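Local coordinates for protein macromomycin (Streptomyces macromomyceticus, PDB 2MCM) that binds non-covalently the chromophore that is the cytotoxic, mutagenic and DNA-breaking component of the antibiotic auromomycin, at residues Y31-C36 against A64-H69; T23-G28 against G60-Q65. All coordinates share one frame; numbering follows the deposited sequence.

Interaction 1: Y31-C36 against A64-H69; sequences YHVGQC and AQLKVH
With chi1 at 176° and chi2 at -178°, the side chain of Q35 runs out fully extended from its strand, and its flat amide reaches the backbone of H69. The setting is the interior of the immunoglobulin-like beta sandwich of the neocarzinostatin family: strand 30-40 of the larger sheet faces strand 62-68 of the three-stranded sheet, and the segments run in roughly the same direction, 24° apart, with axes 7.6 Å from each other. No hydrogen bond runs from backbone to backbone between them. Instead, the buried Q35 amide pairs with the main chain of one residue through both of its polar atoms. H69 N donates to OE1 of Q35 (3.0 Å), arriving in the carbonyl plane on a lone pair, while NE2 of Q35 donates to O of H69 at 2.8 Å, the acceptor lying nearly in the plane of the Q35 amide. Both bonds are close to straight, and together they fix the rotation of the amide. V68 packs beside the same OE1, its CB 3.5 Å from OE1 of Q35. Further back, L66 points its side chain at the opposite strand, where CD2 rests 3.8 Å from C of G34; A95 of strand 93-98 also touches L66. V33 turns toward A64 and L66 in looser apolar packing, with L97 beside it. Beyond Q35, its neighbour C36 is held in the disulfide to C46. A water donates to OE1 of Q35 and is hydrogen-bonded to H69 ND1, 2.9 Å away at the edge of the imidazole and in its plane.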
loop_
_atom_site.group_PDB
_atom_site.type_symbol
_atom_site.label_atom_id
_atom_site.label_comp_id
_atom_site.label_asym_id
_atom_site.label_seq_id
_atom_site.Cartn_x
_atom_site.Cartn_y
_atom_site.Cartn_z
ATOM N N TYR A 31 -3.924 -10.572 2.108
ATOM C CA TYR A 31 -3.362 -9.269 2.420
ATOM C C TYR A 31 -3.866 -8.226 1.436
ATOM O O TYR A 31 -3.967 -8.534 0.198
ATOM C CB TYR A 31 -1.819 -9.350 2.366
ATOM C CG TYR A 31 -1.280 -10.239 3.479
ATOM C CD1 TYR A 31 -1.196 -11.600 3.349
ATOM C CD2 TYR A 31 -0.956 -9.625 4.711
ATOM C CE1 TYR A 31 -0.737 -12.470 4.374
ATOM C CE2 TYR A 31 -0.436 -10.442 5.723
ATOM C CZ TYR A 31 -0.385 -11.787 5.563
ATOM O OH TYR A 31 0.066 -12.648 6.566
ATOM N N HIS A 32 -4.239 -7.073 1.864
ATOM C CA HIS A 32 -4.690 -5.940 1.066
ATOM C C HIS A 32 -3.467 -5.121 0.719
ATOM O O HIS A 32 -2.783 -4.596 1.609
ATOM C CB HIS A 32 -5.682 -5.042 1.859
ATOM C CG HIS A 32 -6.752 -5.883 2.506
ATOM N ND1 HIS A 32 -7.630 -6.649 1.767
ATOM C CD2 HIS A 32 -7.038 -6.112 3.804
ATOM C CE1 HIS A 32 -8.430 -7.336 2.633
ATOM N NE2 HIS A 32 -8.114 -6.974 3.883
ATOM N N VAL A 33 -3.130 -5.005 -0.552
ATOM C CA VAL A 33 -1.964 -4.257 -1.081
ATOM C C VAL A 33 -2.374 -2.899 -1.484
ATOM O O VAL A 33 -3.466 -2.743 -2.207
ATOM C CB VAL A 33 -1.395 -5.058 -2.281
ATOM C CG1 VAL A 33 -0.177 -4.298 -2.834
ATOM C CG2 VAL A 33 -0.992 -6.469 -1.897
ATOM N N GLY A 34 -1.771 -1.790 -1.083
ATOM C CA GLY A 34 -2.287 -0.479 -1.520
ATOM C C GLY A 34 -1.318 0.654 -1.245
ATOM O O GLY A 34 -0.272 0.462 -0.585
ATOM N N GLN A 35 -1.658 1.809 -1.760
ATOM C CA GLN A 35 -0.889 3.057 -1.554
ATOM C C GLN A 35 -1.704 3.855 -0.554
ATOM O O GLN A 35 -2.913 4.081 -0.655
ATOM C CB GLN A 35 -0.784 3.834 -2.899
ATOM C CG GLN A 35 -0.101 5.174 -2.750
ATOM C CD GLN A 35 -0.018 6.011 -4.015
ATOM O OE1 GLN A 35 -0.536 5.540 -5.065
ATOM N NE2 GLN A 35 0.585 7.169 -3.912
ATOM N N CYS A 36 -1.034 4.284 0.542
ATOM C CA CYS A 36 -1.723 4.971 1.645
ATOM C C CYS A 36 -0.917 6.140 2.222
ATOM O O CYS A 36 0.250 6.283 1.869
ATOM C CB CYS A 36 -1.904 3.939 2.796
ATOM S SG CYS A 36 -2.733 2.371 2.363
ATOM N N ALA A 64 3.475 -8.623 -5.906
ATOM C CA ALA A 64 2.377 -7.994 -6.626
ATOM C C ALA A 64 2.766 -6.682 -7.269
ATOM O O ALA A 64 3.594 -5.921 -6.779
ATOM C CB ALA A 64 1.244 -7.676 -5.607
ATOM N N GLN A 65 2.074 -6.400 -8.367
ATOM C CA GLN A 65 2.238 -5.123 -9.077
ATOM C C GLN A 65 1.219 -4.164 -8.524
ATOM O O GLN A 65 0.025 -4.568 -8.366
ATOM C CB GLN A 65 2.056 -5.300 -10.618
ATOM C CG GLN A 65 3.212 -6.112 -11.186
ATOM C CD GLN A 65 3.227 -5.988 -12.717
ATOM O OE1 GLN A 65 2.387 -5.380 -13.399
ATOM N NE2 GLN A 65 4.249 -6.644 -13.237
ATOM N N LEU A 66 1.563 -2.932 -8.339
ATOM C CA LEU A 66 0.707 -1.893 -7.848
ATOM C C LEU A 66 0.925 -0.609 -8.658
ATOM O O LEU A 66 2.088 -0.219 -8.768
ATOM C CB LEU A 66 1.015 -1.651 -6.306
ATOM C CG LEU A 66 0.243 -0.515 -5.688
ATOM C CD1 LEU A 66 -1.231 -0.780 -5.555
ATOM C CD2 LEU A 66 0.822 -0.174 -4.287
ATOM N N LYS A 67 -0.160 -0.026 -9.168
ATOM C CA LYS A 67 0.035 1.251 -9.896
ATOM C C LYS A 67 -0.040 2.387 -8.894
ATOM O O LYS A 67 -1.098 2.464 -8.165
ATOM C CB LYS A 67 -1.054 1.340 -10.989
ATOM C CG LYS A 67 -0.621 2.433 -11.999
ATOM C CD LYS A 67 -1.603 2.513 -13.188
ATOM C CE LYS A 67 -1.655 1.204 -13.960
ATOM N NZ LYS A 67 -2.471 1.377 -15.257
ATOM N N VAL A 68 0.920 3.274 -8.820
ATOM C CA VAL A 68 0.880 4.381 -7.841
ATOM C C VAL A 68 0.663 5.710 -8.520
ATOM O O VAL A 68 0.960 5.888 -9.726
ATOM C CB VAL A 68 2.175 4.456 -6.965
ATOM C CG1 VAL A 68 2.256 3.185 -6.109
ATOM C CG2 VAL A 68 3.408 4.697 -7.823
ATOM N N HIS A 69 0.138 6.648 -7.779
ATOM C CA HIS A 69 -0.181 7.984 -8.299
ATOM C C HIS A 69 0.292 9.057 -7.320
ATOM O O HIS A 69 0.340 8.869 -6.108
ATOM C CB HIS A 69 -1.709 8.131 -8.526
ATOM C CG HIS A 69 -2.245 7.123 -9.535
ATOM N ND1 HIS A 69 -2.717 5.905 -9.294
ATOM C CD2 HIS A 69 -2.273 7.285 -10.896
ATOM C CE1 HIS A 69 -3.060 5.304 -10.449
ATOM N NE2 HIS A 69 -2.794 6.152 -11.434
HETATM O O HOH W 1 -2.801 4.932 -6.559
#

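Interaction 2: T23-G28 against G60-Q65; sequences TGLTPG and GKITAQ
The carbonyl oxygen of G60 takes the N-H of L25 in a nearly straight bond, 2.9 Å from L25 N to G60 O, with the donor in the carbonyl plane on a lone pair. CA of T23 adds a C-H...O contact to the same oxygen, 3.5 Å from T23 CA to G60 O. The first carbons of the L25 side chain lie alongside this oxygen, CB 3.3 Å from G60 O. G60 has a phi of 72°, a value that favours glycine, and with no side chain its backbone sits close against the loop at L25 and P27. In the beta sandwich, this is where the loop leaving strand 16-23 for strand 30-40 meets the start of strand 62-68, next to its antiparallel partner 16-23; I62 pairs with A22 through the backbone. Chi1 of L25, -55°, places CG beside its own N, and CD1 then packs 3.8 Å from CD1 of I62, the two side chains crossing at about a right angle. Y31 and L97 touch both leucine and isoleucine, extending the apolar packing inward. Towards the surface, P27 CG lies 4.1 Å from G60 N, and T23 CG2 meets the aliphatic CG of K61 at the same distance.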
loop_
_atom_site.group_PDB
_atom_site.type_symbol
_atom_site.label_atom_id
_atom_site.label_comp_id
_atom_site.label_asym_id
_atom_site.label_seq_id
_atom_site.Cartn_x
_atom_site.Cartn_y
_atom_site.Cartn_z
ATOM N N THR A 23 7.708 -10.950 2.372
ATOM C CA THR A 23 8.096 -12.261 2.868
ATOM C C THR A 23 7.736 -12.355 4.379
ATOM O O THR A 23 7.396 -11.340 4.949
ATOM C CB THR A 23 9.672 -12.499 2.751
ATOM O OG1 THR A 23 10.250 -11.396 3.472
ATOM C CG2 THR A 23 10.077 -12.567 1.261
ATOM N N GLY A 24 7.748 -13.602 4.830
ATOM C CA GLY A 24 7.479 -13.794 6.305
ATOM C C GLY A 24 6.015 -13.671 6.595
ATOM O O GLY A 24 5.661 -13.373 7.774
ATOM N N LEU A 25 5.102 -13.838 5.622
ATOM C CA LEU A 25 3.678 -13.726 5.900
ATOM C C LEU A 25 3.099 -15.090 6.267
ATOM O O LEU A 25 3.791 -16.144 6.237
ATOM C CB LEU A 25 2.985 -13.263 4.533
ATOM C CG LEU A 25 3.586 -11.991 3.953
ATOM C CD1 LEU A 25 2.850 -11.657 2.613
ATOM C CD2 LEU A 25 3.499 -10.834 4.905
ATOM N N THR A 26 1.806 -15.077 6.555
ATOM C CA THR A 26 1.141 -16.354 6.923
ATOM C C THR A 26 0.493 -17.016 5.738
ATOM O O THR A 26 -0.383 -16.300 5.156
ATOM C CB THR A 26 0.060 -16.015 8.007
ATOM O OG1 THR A 26 0.781 -15.363 9.105
ATOM C CG2 THR A 26 -0.725 -17.241 8.443
ATOM N N PRO A 27 0.904 -18.193 5.367
ATOM C CA PRO A 27 0.300 -18.850 4.181
ATOM C C PRO A 27 -1.190 -18.893 4.300
ATOM O O PRO A 27 -1.749 -19.246 5.394
ATOM C CB PRO A 27 0.910 -20.250 4.198
ATOM C CG PRO A 27 2.255 -20.022 4.862
ATOM C CD PRO A 27 1.984 -19.012 5.979
ATOM N N GLY A 28 -1.898 -18.601 3.201
ATOM C CA GLY A 28 -3.342 -18.635 3.150
ATOM C C GLY A 28 -4.050 -17.429 3.627
ATOM O O GLY A 28 -5.311 -17.384 3.518
ATOM N N GLY A 60 4.966 -18.157 2.384
ATOM C CA GLY A 60 4.751 -16.905 3.113
ATOM C C GLY A 60 5.148 -15.681 2.299
ATOM O O GLY A 60 5.466 -14.634 2.867
ATOM N N LYS A 61 5.056 -15.764 0.994
ATOM C CA LYS A 61 5.384 -14.640 0.138
ATOM C C LYS A 61 4.188 -14.167 -0.708
ATOM O O LYS A 61 3.223 -14.856 -1.008
ATOM C CB LYS A 61 6.406 -15.158 -0.942
ATOM C CG LYS A 61 7.720 -15.486 -0.298
ATOM C CD LYS A 61 8.848 -15.750 -1.308
ATOM C CE LYS A 61 8.798 -17.232 -1.658
ATOM N NZ LYS A 61 8.104 -17.413 -2.997
ATOM N N ILE A 62 4.357 -12.922 -1.093
ATOM C CA ILE A 62 3.471 -12.261 -2.036
ATOM C C ILE A 62 4.380 -11.390 -2.925
ATOM O O ILE A 62 5.288 -10.690 -2.428
ATOM C CB ILE A 62 2.406 -11.322 -1.389
ATOM C CG1 ILE A 62 1.268 -12.204 -0.821
ATOM C CG2 ILE A 62 1.931 -10.272 -2.452
ATOM C CD1 ILE A 62 0.215 -11.348 -0.078
ATOM N N THR A 63 4.088 -11.445 -4.244
ATOM C CA THR A 63 4.823 -10.518 -5.159
ATOM C C THR A 63 3.662 -9.908 -5.983
ATOM O O THR A 63 2.980 -10.760 -6.618
ATOM C CB THR A 63 5.864 -11.152 -6.112
ATOM O OG1 THR A 63 6.880 -11.737 -5.280
ATOM C CG2 THR A 63 6.531 -10.027 -6.976
ATOM N N ALA A 64 3.475 -8.623 -5.906
ATOM C CA ALA A 64 2.377 -7.994 -6.626
ATOM C C ALA A 64 2.766 -6.682 -7.269
ATOM O O ALA A 64 3.594 -5.921 -6.779
ATOM C CB ALA A 64 1.244 -7.676 -5.607
ATOM N N GLN A 65 2.074 -6.400 -8.367
ATOM C CA GLN A 65 2.238 -5.123 -9.077
ATOM C C GLN A 65 1.219 -4.164 -8.524
ATOM O O GLN A 65 0.025 -4.568 -8.366
ATOM C CB GLN A 65 2.056 -5.300 -10.618
ATOM C CG GLN A 65 3.212 -6.112 -11.186
ATOM C CD GLN A 65 3.227 -5.988 -12.717
ATOM O OE1 GLN A 65 2.387 -5.380 -13.399
ATOM N NE2 GLN A 65 4.249 -6.644 -13.237
#

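In the fold
The centres of the two contacts lie about 14 Å apart, and both use strand 62-68, with A64 and Q65 common to the two. Interaction 2 lies towards one end of the sandwich, where the loop at 23-28 covers the start of that strand; interaction 1 follows along it, near the centre of the chain, where the strand faces 30-40 of the other sheet. Along the chain, 23-28 comes first, then 31-36, and 60-69 closes both. Y31 joins them: its OH probably hydrogen-bonds T26 N, and its CD1 packs on I62 CD1. Through Y31 the loop end is thus connected to the buried packing between the two sheets of this chromophore-carrying protein.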